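Local coordinates for aldehyde dehydrogenase 12 (Zea mays, PDB 6D97), which catalyses the NAD-dependent oxidation of L-glutamate gamma-semialdehyde, the last step of proline breakdown in plants, at residues A[84-89]-A[262-267]; A[118-121]-A[125-128]; A[131-136]-A[227-232]; A[150-155]-A[200-205]; A[233-238]-A[248-253]. One frame throughout, in Å; residues are numbered along the deposited sequence.

Contact 1 (A[84-89]-A[262-267])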
# COMPACT_ATOMS: atom_id res chain seq x y z
N SER A 84 5.87 -40.60 -10.41
CA SER A 84 6.28 -40.15 -9.09
C SER A 84 6.15 -38.63 -8.95
O SER A 84 5.80 -38.13 -7.88
CB SER A 84 7.72 -40.60 -8.81
OG SER A 84 7.76 -41.97 -8.47
N PHE A 85 6.42 -37.89 -10.03
CA PHE A 85 6.28 -36.44 -9.97
C PHE A 85 4.82 -36.03 -9.90
O PHE A 85 4.47 -35.11 -9.16
CB PHE A 85 6.98 -35.80 -11.17
CG PHE A 85 8.48 -35.93 -11.13
CD1 PHE A 85 9.25 -35.00 -10.46
CD2 PHE A 85 9.11 -36.99 -11.76
CE1 PHE A 85 10.63 -35.12 -10.41
CE2 PHE A 85 10.49 -37.12 -11.72
CZ PHE A 85 11.25 -36.18 -11.05
N MET A 86 3.95 -36.72 -10.65
CA MET A 86 2.51 -36.50 -10.53
C MET A 86 2.05 -36.77 -9.10
O MET A 86 1.31 -35.97 -8.51
CB MET A 86 1.76 -37.39 -11.51
CG MET A 86 1.93 -37.02 -12.97
SD MET A 86 1.45 -38.40 -14.04
CE MET A 86 -0.20 -38.74 -13.43
N GLU A 87 2.46 -37.91 -8.54
CA GLU A 87 2.03 -38.27 -7.19
C GLU A 87 2.51 -37.26 -6.16
O GLU A 87 1.78 -36.93 -5.22
CB GLU A 87 2.53 -39.67 -6.83
N SER A 88 3.73 -36.75 -6.33
CA SER A 88 4.27 -35.79 -5.38
C SER A 88 3.51 -34.47 -5.44
O SER A 88 3.23 -33.85 -4.41
CB SER A 88 5.76 -35.56 -5.65
OG SER A 88 6.35 -34.74 -4.66
N LEU A 89 3.16 -34.02 -6.65
CA LEU A 89 2.40 -32.78 -6.79
C LEU A 89 0.99 -32.93 -6.24
O LEU A 89 0.46 -32.01 -5.62
CB LEU A 89 2.38 -32.33 -8.25
CG LEU A 89 3.60 -31.60 -8.80
CD1 LEU A 89 3.56 -31.58 -10.32
CD2 LEU A 89 3.64 -30.19 -8.24
N LEU A 262 3.18 -31.59 -17.54
CA LEU A 262 2.29 -30.46 -17.31
C LEU A 262 0.84 -30.82 -17.62
O LEU A 262 -0.08 -30.44 -16.89
CB LEU A 262 2.72 -29.26 -18.14
CG LEU A 262 4.08 -28.62 -17.84
CD1 LEU A 262 4.37 -27.50 -18.83
CD2 LEU A 262 4.12 -28.09 -16.42
N LEU A 263 0.62 -31.56 -18.71
CA LEU A 263 -0.74 -31.93 -19.09
C LEU A 263 -1.28 -33.09 -18.28
O LEU A 263 -2.50 -33.26 -18.19
CB LEU A 263 -0.78 -32.25 -20.58
CG LEU A 263 -0.52 -31.03 -21.46
CD1 LEU A 263 -0.33 -31.41 -22.92
CD2 LEU A 263 -1.66 -30.03 -21.32
N GLU A 264 -0.40 -33.90 -17.68
CA GLU A 264 -0.84 -35.02 -16.86
C GLU A 264 -1.00 -34.65 -15.40
O GLU A 264 -1.93 -35.13 -14.74
CB GLU A 264 0.14 -36.19 -17.00
CG GLU A 264 0.02 -36.95 -18.31
CD GLU A 264 -0.25 -38.42 -18.10
OE1 GLU A 264 0.70 -39.23 -18.17
OE2 GLU A 264 -1.42 -38.77 -17.84
N ALA A 265 -0.12 -33.80 -14.87
CA ALA A 265 -0.21 -33.40 -13.47
C ALA A 265 -1.16 -32.23 -13.26
O ALA A 265 -1.62 -32.03 -12.13
CB ALA A 265 1.18 -33.04 -12.93
N ASN A 266 -1.46 -31.48 -14.32
CA ASN A 266 -2.31 -30.30 -14.30
C ASN A 266 -1.95 -29.38 -13.14
O ASN A 266 -2.75 -29.21 -12.22
CB ASN A 266 -3.79 -30.70 -14.20
CG ASN A 266 -4.23 -31.58 -15.34
OD1 ASN A 266 -4.68 -32.71 -15.13
ND2 ASN A 266 -4.13 -31.07 -16.57
N PRO A 267 -0.75 -28.79 -13.13
CA PRO A 267 -0.42 -27.84 -12.07
C PRO A 267 -1.31 -26.62 -12.18
O PRO A 267 -1.76 -26.25 -13.27
CB PRO A 267 1.05 -27.51 -12.34
CG PRO A 267 1.20 -27.70 -13.80
CD PRO A 267 0.31 -28.86 -14.16
O HOH W 1 -0.52 -34.42 -10.10

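Contact 2 (A[118-121]-A[125-128])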
# COMPACT_ATOMS: atom_id res chain seq x y z
N ALA A 118 21.18 -17.36 2.57
CA ALA A 118 21.85 -16.11 2.22
C ALA A 118 23.24 -16.04 2.85
O ALA A 118 24.19 -15.55 2.23
CB ALA A 118 21.01 -14.91 2.65
N HIS A 119 23.38 -16.51 4.09
CA HIS A 119 24.69 -16.49 4.74
C HIS A 119 25.64 -17.48 4.08
O HIS A 119 26.84 -17.22 3.97
CB HIS A 119 24.55 -16.79 6.23
CG HIS A 119 25.85 -16.73 6.98
ND1 HIS A 119 26.48 -17.85 7.48
CD2 HIS A 119 26.64 -15.68 7.30
CE1 HIS A 119 27.60 -17.50 8.08
NE2 HIS A 119 27.72 -16.18 7.99
N MET A 120 25.11 -18.62 3.63
CA MET A 120 25.94 -19.60 2.94
C MET A 120 26.40 -19.07 1.59
O MET A 120 27.59 -19.10 1.27
CB MET A 120 25.18 -20.91 2.79
CG MET A 120 25.26 -21.80 4.01
SD MET A 120 26.93 -22.39 4.33
CE MET A 120 27.15 -23.56 2.99
N LEU A 121 25.46 -18.57 0.79
CA LEU A 121 25.81 -18.01 -0.51
C LEU A 121 26.78 -16.84 -0.40
O LEU A 121 27.51 -16.56 -1.36
CB LEU A 121 24.55 -17.56 -1.26
CG LEU A 121 23.87 -18.53 -2.23
CD1 LEU A 121 23.00 -17.76 -3.22
CD2 LEU A 121 24.88 -19.39 -2.97
N THR A 125 34.04 -18.69 -0.51
CA THR A 125 34.28 -19.97 -1.18
C THR A 125 33.01 -20.51 -1.83
O THR A 125 33.09 -21.23 -2.83
CB THR A 125 34.85 -20.99 -0.20
OG1 THR A 125 33.95 -21.15 0.91
CG2 THR A 125 36.21 -20.54 0.30
N VAL A 126 31.84 -20.18 -1.28
CA VAL A 126 30.59 -20.65 -1.89
C VAL A 126 30.22 -19.79 -3.08
O VAL A 126 29.75 -20.30 -4.11
CB VAL A 126 29.47 -20.70 -0.84
CG1 VAL A 126 28.19 -21.23 -1.46
CG2 VAL A 126 29.89 -21.55 0.35
N LEU A 127 30.41 -18.47 -2.97
CA LEU A 127 30.28 -17.58 -4.12
C LEU A 127 31.13 -18.07 -5.28
O LEU A 127 30.65 -18.23 -6.40
CB LEU A 127 30.69 -16.16 -3.74
CG LEU A 127 29.79 -15.21 -2.93
CD1 LEU A 127 30.61 -14.03 -2.43
CD2 LEU A 127 28.62 -14.73 -3.76
N ASP A 128 32.41 -18.31 -5.01
CA ASP A 128 33.33 -18.74 -6.06
C ASP A 128 32.92 -20.10 -6.63
O ASP A 128 32.99 -20.31 -7.85
CB ASP A 128 34.75 -18.79 -5.51
CG ASP A 128 35.76 -19.19 -6.55
OD1 ASP A 128 36.00 -18.40 -7.48
OD2 ASP A 128 36.32 -20.30 -6.43

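Contact 3 (A[131-136]-A[227-232])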
# COMPACT_ATOMS: atom_id res chain seq x y z
N ALA A 131 29.92 -19.44 -8.92
CA ALA A 131 30.35 -18.68 -10.08
C ALA A 131 31.12 -19.56 -11.06
O ALA A 131 30.89 -19.50 -12.28
CB ALA A 131 31.21 -17.49 -9.65
N LYS A 132 32.02 -20.40 -10.55
CA LYS A 132 32.79 -21.28 -11.42
C LYS A 132 31.90 -22.35 -12.05
O LYS A 132 32.05 -22.66 -13.23
CB LYS A 132 33.92 -21.94 -10.64
CG LYS A 132 35.30 -21.39 -10.97
CD LYS A 132 35.88 -20.66 -9.77
CE LYS A 132 37.33 -20.29 -10.02
NZ LYS A 132 38.12 -20.24 -8.75
N LEU A 133 30.99 -22.93 -11.27
CA LEU A 133 30.09 -23.94 -11.81
C LEU A 133 29.21 -23.36 -12.91
O LEU A 133 28.97 -24.02 -13.93
CB LEU A 133 29.24 -24.54 -10.69
CG LEU A 133 28.49 -25.82 -11.05
CD1 LEU A 133 29.43 -26.86 -11.61
CD2 LEU A 133 27.80 -26.37 -9.82
N ILE A 134 28.70 -22.14 -12.71
CA ILE A 134 27.92 -21.47 -13.74
C ILE A 134 28.73 -21.33 -15.02
O ILE A 134 28.25 -21.60 -16.12
CB ILE A 134 27.43 -20.10 -13.23
CG1 ILE A 134 26.32 -20.27 -12.20
CG2 ILE A 134 26.97 -19.22 -14.39
CD1 ILE A 134 25.97 -18.98 -11.48
N GLN A 135 30.00 -20.92 -14.87
CA GLN A 135 30.88 -20.72 -16.02
C GLN A 135 31.05 -21.99 -16.84
O GLN A 135 31.15 -21.92 -18.07
CB GLN A 135 32.25 -20.24 -15.55
CG GLN A 135 32.38 -18.75 -15.37
CD GLN A 135 33.82 -18.34 -15.16
OE1 GLN A 135 34.42 -18.62 -14.12
NE2 GLN A 135 34.39 -17.66 -16.15
N ARG A 136 31.11 -23.15 -16.19
CA ARG A 136 31.39 -24.38 -16.93
C ARG A 136 30.24 -24.80 -17.82
O ARG A 136 30.45 -25.38 -18.88
CB ARG A 136 31.76 -25.51 -15.97
CG ARG A 136 33.03 -25.32 -15.14
CD ARG A 136 34.28 -25.15 -16.00
NE ARG A 136 34.42 -26.21 -17.00
CZ ARG A 136 34.98 -27.40 -16.77
NH1 ARG A 136 35.46 -27.70 -15.58
NH2 ARG A 136 35.05 -28.29 -17.75
N VAL A 227 22.48 -27.01 -18.00
CA VAL A 227 23.00 -26.24 -16.87
C VAL A 227 22.37 -26.64 -15.54
O VAL A 227 22.69 -26.02 -14.52
CB VAL A 227 22.83 -24.73 -17.09
CG1 VAL A 227 23.46 -24.32 -18.41
CG2 VAL A 227 21.36 -24.37 -17.06
N SER A 228 21.50 -27.65 -15.51
CA SER A 228 20.75 -27.96 -14.30
C SER A 228 21.63 -28.40 -13.14
O SER A 228 21.13 -28.53 -12.02
CB SER A 228 19.71 -29.05 -14.58
OG SER A 228 20.32 -30.24 -15.03
N ILE A 229 22.93 -28.62 -13.38
CA ILE A 229 23.83 -29.00 -12.30
C ILE A 229 23.89 -27.91 -11.25
O ILE A 229 24.07 -28.19 -10.06
CB ILE A 229 25.23 -29.34 -12.86
CG1 ILE A 229 26.08 -30.06 -11.81
CG2 ILE A 229 25.95 -28.08 -13.35
CD1 ILE A 229 27.30 -30.77 -12.38
N VAL A 230 23.71 -26.65 -11.67
CA VAL A 230 23.85 -25.53 -10.75
C VAL A 230 22.73 -25.56 -9.71
O VAL A 230 22.98 -25.54 -8.50
CB VAL A 230 23.87 -24.20 -11.52
CG1 VAL A 230 23.88 -23.03 -10.55
CG2 VAL A 230 25.06 -24.15 -12.45
N MET A 231 21.48 -25.60 -10.18
CA MET A 231 20.36 -25.65 -9.25
C MET A 231 20.36 -26.93 -8.44
O MET A 231 19.87 -26.94 -7.30
CB MET A 231 19.03 -25.51 -9.99
CG MET A 231 18.56 -24.08 -10.11
SD MET A 231 18.63 -23.15 -8.56
CE MET A 231 17.30 -23.92 -7.64
N GLU A 232 20.91 -28.01 -8.99
CA GLU A 232 21.03 -29.24 -8.21
C GLU A 232 21.91 -29.02 -6.99
O GLU A 232 21.56 -29.41 -5.87
CB GLU A 232 21.59 -30.36 -9.09
CG GLU A 232 21.22 -31.75 -8.60
CD GLU A 232 22.42 -32.63 -8.33
OE1 GLU A 232 22.46 -33.76 -8.86
OE2 GLU A 232 23.32 -32.18 -7.59

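Contact 4 (A[150-155]-A[200-205])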
# COMPACT_ATOMS: atom_id res chain seq x y z
N GLN A 150 25.58 -13.08 -6.67
CA GLN A 150 25.37 -11.93 -5.80
C GLN A 150 23.90 -11.51 -5.78
O GLN A 150 23.34 -11.23 -4.72
CB GLN A 150 26.26 -10.77 -6.25
CG GLN A 150 27.71 -10.91 -5.85
CD GLN A 150 28.63 -9.97 -6.61
OE1 GLN A 150 28.33 -9.57 -7.73
NE2 GLN A 150 29.75 -9.62 -5.99
N VAL A 151 23.27 -11.47 -6.96
CA VAL A 151 21.84 -11.18 -7.02
C VAL A 151 21.06 -12.21 -6.21
O VAL A 151 20.17 -11.87 -5.42
CB VAL A 151 21.36 -11.15 -8.48
CG1 VAL A 151 19.84 -11.15 -8.54
CG2 VAL A 151 21.92 -9.93 -9.20
N SER A 152 21.39 -13.50 -6.40
CA SER A 152 20.74 -14.56 -5.65
C SER A 152 20.93 -14.36 -4.15
O SER A 152 19.98 -14.51 -3.37
CB SER A 152 21.28 -15.92 -6.08
OG SER A 152 21.24 -16.05 -7.49
N GLN A 153 22.15 -14.01 -3.73
CA GLN A 153 22.43 -13.85 -2.31
C GLN A 153 21.64 -12.69 -1.72
O GLN A 153 21.06 -12.80 -0.64
CB GLN A 153 23.94 -13.65 -2.11
CG GLN A 153 24.43 -13.84 -0.68
CD GLN A 153 24.25 -12.61 0.17
OE1 GLN A 153 24.14 -11.49 -0.34
NE2 GLN A 153 24.21 -12.81 1.48
N LYS A 154 21.59 -11.56 -2.45
CA LYS A 154 20.86 -10.39 -1.98
C LYS A 154 19.36 -10.67 -1.91
O LYS A 154 18.69 -10.24 -0.96
CB LYS A 154 21.14 -9.20 -2.89
CG LYS A 154 22.39 -8.41 -2.51
CD LYS A 154 22.13 -7.57 -1.26
CE LYS A 154 23.41 -6.95 -0.72
NZ LYS A 154 24.33 -7.96 -0.14
N PHE A 155 18.82 -11.37 -2.90
CA PHE A 155 17.40 -11.73 -2.90
C PHE A 155 17.04 -12.50 -1.64
O PHE A 155 16.04 -12.20 -0.98
CB PHE A 155 17.07 -12.53 -4.16
CG PHE A 155 15.75 -13.25 -4.10
CD1 PHE A 155 14.59 -12.64 -4.55
CD2 PHE A 155 15.68 -14.56 -3.63
CE1 PHE A 155 13.38 -13.32 -4.51
CE2 PHE A 155 14.48 -15.23 -3.58
CZ PHE A 155 13.32 -14.61 -4.02
N PHE A 200 20.83 -18.37 -17.37
CA PHE A 200 21.01 -18.01 -15.96
C PHE A 200 20.71 -19.25 -15.12
O PHE A 200 19.59 -19.43 -14.64
CB PHE A 200 20.13 -16.83 -15.56
CG PHE A 200 20.57 -15.52 -16.16
CD1 PHE A 200 21.61 -14.79 -15.59
CD2 PHE A 200 19.95 -15.01 -17.29
CE1 PHE A 200 22.02 -13.59 -16.13
CE2 PHE A 200 20.36 -13.81 -17.84
CZ PHE A 200 21.39 -13.10 -17.26
N PRO A 201 21.70 -20.13 -14.92
CA PRO A 201 21.43 -21.42 -14.28
C PRO A 201 21.09 -21.32 -12.80
O PRO A 201 20.65 -22.33 -12.22
CB PRO A 201 22.74 -22.20 -14.49
CG PRO A 201 23.51 -21.43 -15.53
CD PRO A 201 23.11 -20.01 -15.35
N LEU A 202 21.29 -20.17 -12.16
CA LEU A 202 21.01 -20.01 -10.74
C LEU A 202 19.95 -18.95 -10.46
O LEU A 202 18.96 -19.23 -9.78
CB LEU A 202 22.30 -19.66 -9.98
CG LEU A 202 22.13 -19.42 -8.48
CD1 LEU A 202 21.80 -20.73 -7.77
CD2 LEU A 202 23.37 -18.79 -7.89
N GLU A 203 20.13 -17.74 -11.00
CA GLU A 203 19.33 -16.60 -10.57
C GLU A 203 17.85 -16.80 -10.87
O GLU A 203 17.00 -16.61 -10.00
CB GLU A 203 19.85 -15.33 -11.26
CG GLU A 203 19.08 -14.07 -10.90
CD GLU A 203 19.63 -12.85 -11.63
OE1 GLU A 203 20.81 -12.88 -12.03
OE2 GLU A 203 18.88 -11.87 -11.80
N ILE A 204 17.52 -17.18 -12.11
CA ILE A 204 16.12 -17.30 -12.51
C ILE A 204 15.45 -18.45 -11.75
O ILE A 204 14.43 -18.21 -11.09
CB ILE A 204 15.98 -17.48 -14.03
CG1 ILE A 204 16.47 -16.23 -14.76
CG2 ILE A 204 14.55 -17.80 -14.39
CD1 ILE A 204 16.50 -16.39 -16.27
N PRO A 205 15.96 -19.68 -11.80
CA PRO A 205 15.26 -20.77 -11.09
C PRO A 205 15.20 -20.58 -9.58
O PRO A 205 14.16 -20.88 -8.97
CB PRO A 205 16.06 -22.02 -11.48
CG PRO A 205 17.36 -21.52 -11.96
CD PRO A 205 17.11 -20.20 -12.57

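Contact 5 (A[233-238]-A[248-253])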
# COMPACT_ATOMS: atom_id res chain seq x y z
N GLN A 233 23.06 -28.36 -7.18
CA GLN A 233 23.91 -28.00 -6.05
C GLN A 233 23.22 -27.00 -5.14
O GLN A 233 23.35 -27.08 -3.91
CB GLN A 233 25.24 -27.43 -6.57
CG GLN A 233 26.00 -28.39 -7.46
CD GLN A 233 26.35 -29.69 -6.76
OE1 GLN A 233 27.04 -29.69 -5.75
NE2 GLN A 233 25.85 -30.79 -7.30
N MET A 234 22.48 -26.05 -5.71
CA MET A 234 21.78 -25.07 -4.89
C MET A 234 20.71 -25.74 -4.02
O MET A 234 20.51 -25.35 -2.87
CB MET A 234 21.16 -23.99 -5.77
CG MET A 234 20.52 -22.86 -4.99
SD MET A 234 21.72 -21.95 -4.01
CE MET A 234 20.65 -21.29 -2.74
N ILE A 235 20.04 -26.75 -4.56
CA ILE A 235 19.01 -27.45 -3.79
C ILE A 235 19.63 -28.22 -2.63
O ILE A 235 19.05 -28.29 -1.54
CB ILE A 235 18.19 -28.37 -4.71
CG1 ILE A 235 17.34 -27.53 -5.66
CG2 ILE A 235 17.29 -29.28 -3.90
CD1 ILE A 235 16.72 -28.33 -6.79
N ARG A 236 20.81 -28.80 -2.85
CA ARG A 236 21.51 -29.47 -1.76
C ARG A 236 21.85 -28.49 -0.64
O ARG A 236 21.70 -28.81 0.54
CB ARG A 236 22.77 -30.16 -2.28
CG ARG A 236 22.47 -31.22 -3.32
CD ARG A 236 23.71 -31.94 -3.81
NE ARG A 236 23.34 -32.98 -4.77
CZ ARG A 236 23.03 -34.23 -4.44
NH1 ARG A 236 23.05 -34.60 -3.17
NH2 ARG A 236 22.70 -35.11 -5.38
N LEU A 237 22.31 -27.30 -1.01
CA LEU A 237 22.53 -26.24 -0.03
C LEU A 237 21.24 -25.90 0.69
O LEU A 237 21.21 -25.78 1.92
CB LEU A 237 23.13 -25.01 -0.72
CG LEU A 237 23.48 -23.71 0.03
CD1 LEU A 237 24.36 -22.85 -0.88
CD2 LEU A 237 22.26 -22.90 0.50
N LEU A 238 20.15 -25.72 -0.06
CA LEU A 238 18.88 -25.34 0.55
C LEU A 238 18.40 -26.40 1.53
O LEU A 238 17.84 -26.08 2.58
CB LEU A 238 17.83 -25.09 -0.54
CG LEU A 238 17.97 -23.78 -1.32
CD1 LEU A 238 17.08 -23.78 -2.55
CD2 LEU A 238 17.63 -22.60 -0.41
N MET A 248 9.46 -29.63 -2.38
CA MET A 248 9.65 -29.38 -3.80
C MET A 248 10.24 -30.60 -4.48
O MET A 248 10.82 -31.48 -3.83
CB MET A 248 10.53 -28.15 -4.05
CG MET A 248 12.00 -28.30 -3.65
SD MET A 248 13.08 -29.02 -4.92
CE MET A 248 13.04 -27.76 -6.18
N ASP A 249 10.11 -30.64 -5.80
CA ASP A 249 10.68 -31.67 -6.64
C ASP A 249 11.56 -31.04 -7.71
O ASP A 249 11.38 -29.88 -8.08
CB ASP A 249 9.60 -32.53 -7.30
CG ASP A 249 8.75 -33.26 -6.28
OD1 ASP A 249 9.32 -33.92 -5.39
OD2 ASP A 249 7.51 -33.17 -6.38
N PHE A 250 12.49 -31.84 -8.23
CA PHE A 250 13.46 -31.39 -9.22
C PHE A 250 13.50 -32.42 -10.33
O PHE A 250 13.87 -33.57 -10.09
CB PHE A 250 14.84 -31.22 -8.56
CG PHE A 250 15.89 -30.61 -9.45
CD1 PHE A 250 15.70 -29.37 -10.03
CD2 PHE A 250 17.09 -31.27 -9.67
CE1 PHE A 250 16.68 -28.80 -10.83
CE2 PHE A 250 18.07 -30.72 -10.47
CZ PHE A 250 17.87 -29.48 -11.05
N ILE A 251 13.10 -32.03 -11.54
CA ILE A 251 13.02 -32.96 -12.67
C ILE A 251 13.96 -32.49 -13.77
O ILE A 251 14.04 -31.29 -14.06
CB ILE A 251 11.58 -33.11 -13.19
CG1 ILE A 251 11.54 -34.14 -14.33
CG2 ILE A 251 11.01 -31.78 -13.64
CD1 ILE A 251 10.14 -34.60 -14.70
N ASN A 252 14.70 -33.43 -14.35
CA ASN A 252 15.50 -33.18 -15.54
C ASN A 252 14.89 -33.98 -16.69
O ASN A 252 14.61 -35.17 -16.55
CB ASN A 252 16.96 -33.59 -15.33
CG ASN A 252 17.62 -32.86 -14.17
OD1 ASN A 252 18.24 -31.81 -14.36
ND2 ASN A 252 17.53 -33.43 -12.98
N SER A 253 14.68 -33.31 -17.83
CA SER A 253 14.08 -33.96 -18.98
C SER A 253 14.22 -33.04 -20.18
O SER A 253 14.59 -31.87 -20.05
CB SER A 253 12.60 -34.29 -18.74
OG SER A 253 11.81 -33.12 -18.69

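Contact 1 (A[84-89]-A[262-267])
Met86 and Leu89, one helical turn apart on helix 83-90, close on Ala265 at the end of helix 255-265, a helix-helix packing at the edge of the Rossmann-type NAD-binding domain. Ala265 suits the spot because its lone methyl lets the backbones come close: CA of Met86 lies 5.1 Å from CA of Ala265. CB of Ala265 meets CD1 of Leu89 at 3.8 Å and CG of Met86 at 4.1 Å. Met86 has its CG anti to the carbonyl carbon (chi1 -69°), which carries the chain across the gap; SD of Met86 then reaches CB of Glu264 at 3.9 Å, the two side chains crossing at a slant. A thioether and the aliphatic root of a glutamate serve well on this more exposed side, where the carboxylate can face solvent. Leu89 lies deeper, its other neighbours including Pro191 of strand 191-196. After Ala265 the chain leaves the helix at Asn266, which takes a positive phi and turns the backbone toward Pro267. No direct hydrogen bond joins the two segments. A water donates to O of Met86 at 2.9 Å and, more weakly, to O of Ala265 at 3.3 Å.

Contact 2 (A[118-121]-A[125-128])
Val126 faces back across a short turn onto Met120 and Leu121, so that the last turn of helix 105-121 packs against the first turn of helix 124-137, two consecutive helices joined by a tight connection. The apolar contacts divide between the two methyls of the valine. With CG1 of Val126 anti to the backbone N (chi1 -178°), that branch meets CD2 of Leu121 at 4.1 Å, the two side chains crossing at about a right angle, while CG2 of Val126 meets CE of Met120 at a looser 4.3 Å. A branched residue suits this place because one short side chain serves two neighbours at once, and the flexible thioether of Met120 can fold to reach it. The second kind of contact sets backbone carbonyls of the ending helix against aliphatic carbons: O of Met120 lies 3.2 Å from CB of Val126, and O of Leu121 lies 3.1 Å from CG of Leu127. No hydrogen bond links the two segments; the short connection and these apolar contacts bring the helix ends together. On one flank helix 142-157 packs against them, through Gln153 on Leu121 and Val149 on Leu127. Leu237 of helix 229-240 touches Leu121 and Val126, and His119 stacks on His119 of the second subunit.

Contact 3 (A[131-136]-A[227-232])
Helix 124-137 packs here on the first turn of helix 229-240, the crossover helix between strands 218-223 and 249-251 of the Rossmann-type domain; CA of Ile134 and CA of Val230 stand 6.5 Å apart. Leu133 has its CG anti to the backbone N (chi1 -167°), which sends the fork across the gap, where CD1 of Leu133 meets CG2 of Ile229 at 4.1 Å with the side chains roughly perpendicular. The same leucine slides past Val230 in the opposite direction, CG of Leu133 lying 4.1 Å from CG2 of Val230. Ile134 completes the contact: CG1 of Ile134 lies 4.0 Å from CG1 of Val230, so each methyl of the valine has an aliphatic neighbour. Beta-branched residues suit this helix start by offering broad, fairly rigid surfaces. Cutting Leu133 back to an alanine is likely to open a gap beside Ile229 CG2 and take one of the neighbours of Val230 CG2, which would still rest on Ile134. Pro201 also packs on Val230, and Val45 of strand 43-49 on Ile229. All four touching residues are buried and apolar, so van der Waals contact and the exclusion of water hold the helices here, with no hydrogen bond between the segments.

Contact 4 (A[150-155]-A[200-205])
Val151 and Glu203 meet at a slant, the valine lying against the outer part of an extended glutamate. Glu203 has its CG anti to the backbone N (chi1 180°) and stays straight beyond it, running out past the valine so that CG comes within 3.8 Å of CG1 of Val151, while OE2 of the carboxylate ends 3.5 Å from that same methyl. A long side chain of this kind can use its carbons for packing and still place its charge at the partly exposed margin. Replacing Glu203 by an alanine would probably strip Val151 CG1 of its cover here. Deeper in, Ser152 turns toward Leu202, and OG of Ser152 lies 3.5 Å from CD2 of Leu202. That hydroxyl is buried among carbons, yet it is hydrogen-bonded to O of Glu148 in its own helix. Serine is small enough to let the backbones close, with CA of Ser152 5.5 Å from CA of Glu203. Glu148 has a second role: its OE1 accepts from N of Leu202 and N of Glu203 where helix 203-214 begins. This helix, which links strands 191-196 and 218-223 of the Rossmann-type sheet, thus starts against helix 142-157, while Leu202 also packs on Met234 of helix 229-240.

Contact 5 (A[233-238]-A[248-253])
Ile235 drives its terminal methyl onto the ring of Phe250, joining helix 229-240 to strand 249-251 within a beta-alpha-beta unit of the Rossmann-type NAD-binding domain. This is the tight part. CD1 of Ile235 sits over one face of the ring, 3.9 Å from the ring centroid of Phe250 and 26° off the normal, a CH-pi contact displaced toward the rim. Because CG1 is anti to the carbonyl carbon (chi1 -69°) and the chain is extended beyond it, one isoleucine can bridge a helix and a strand whose nearest CA atoms, those of Ile235 and Phe250, are 8.7 Å apart. Isoleucine suits the place by reaching far while keeping a bulky base, and the flat phenylalanine gives it a broad surface to land on.

The Met248 end is looser, though the contact is buried throughout. Its side chain curls back at chi2 and chi3, bringing CE of Met248 to 3.8 Å from CD1 of Ile235, though SD of Met248 stays 4.2 Å from that methyl. The partly exposed Arg236 lies on another face of the helix, making a salt bridge with Glu232 and a cation-pi contact with Trp53. The whole interface therefore converges on a single atom, CD1 of Ile235, which is 3.6 Å from both CG and CD1 of Phe250.

Overall arrangement
Contacts 3, 4 and 5 form one continuous packed region, with centres 12 to 14 Å apart. Contacts 3 and 5 share helix 229-240 and are tied by Ser228 OG to Asn252 OD1 at 2.7 Å, while Met231 CG of contact 3 presses on Pro205 CG of contact 4 at 3.4 Å. Contact 2 joins this region through Gln153 NE2, bonded to Ala118 O at 2.8 Å. Contact 1 lies farther out, its centre about 33 Å from that of contact 2, but touches contact 5 where Ser88 OG meets Asp249 OD2 at 2.6 Å. None of the five lines the cofactor pocket directly; the side chains of Phe250, Ala265 and Val230 are about 10, 12 and 13 Å from the bound NAD.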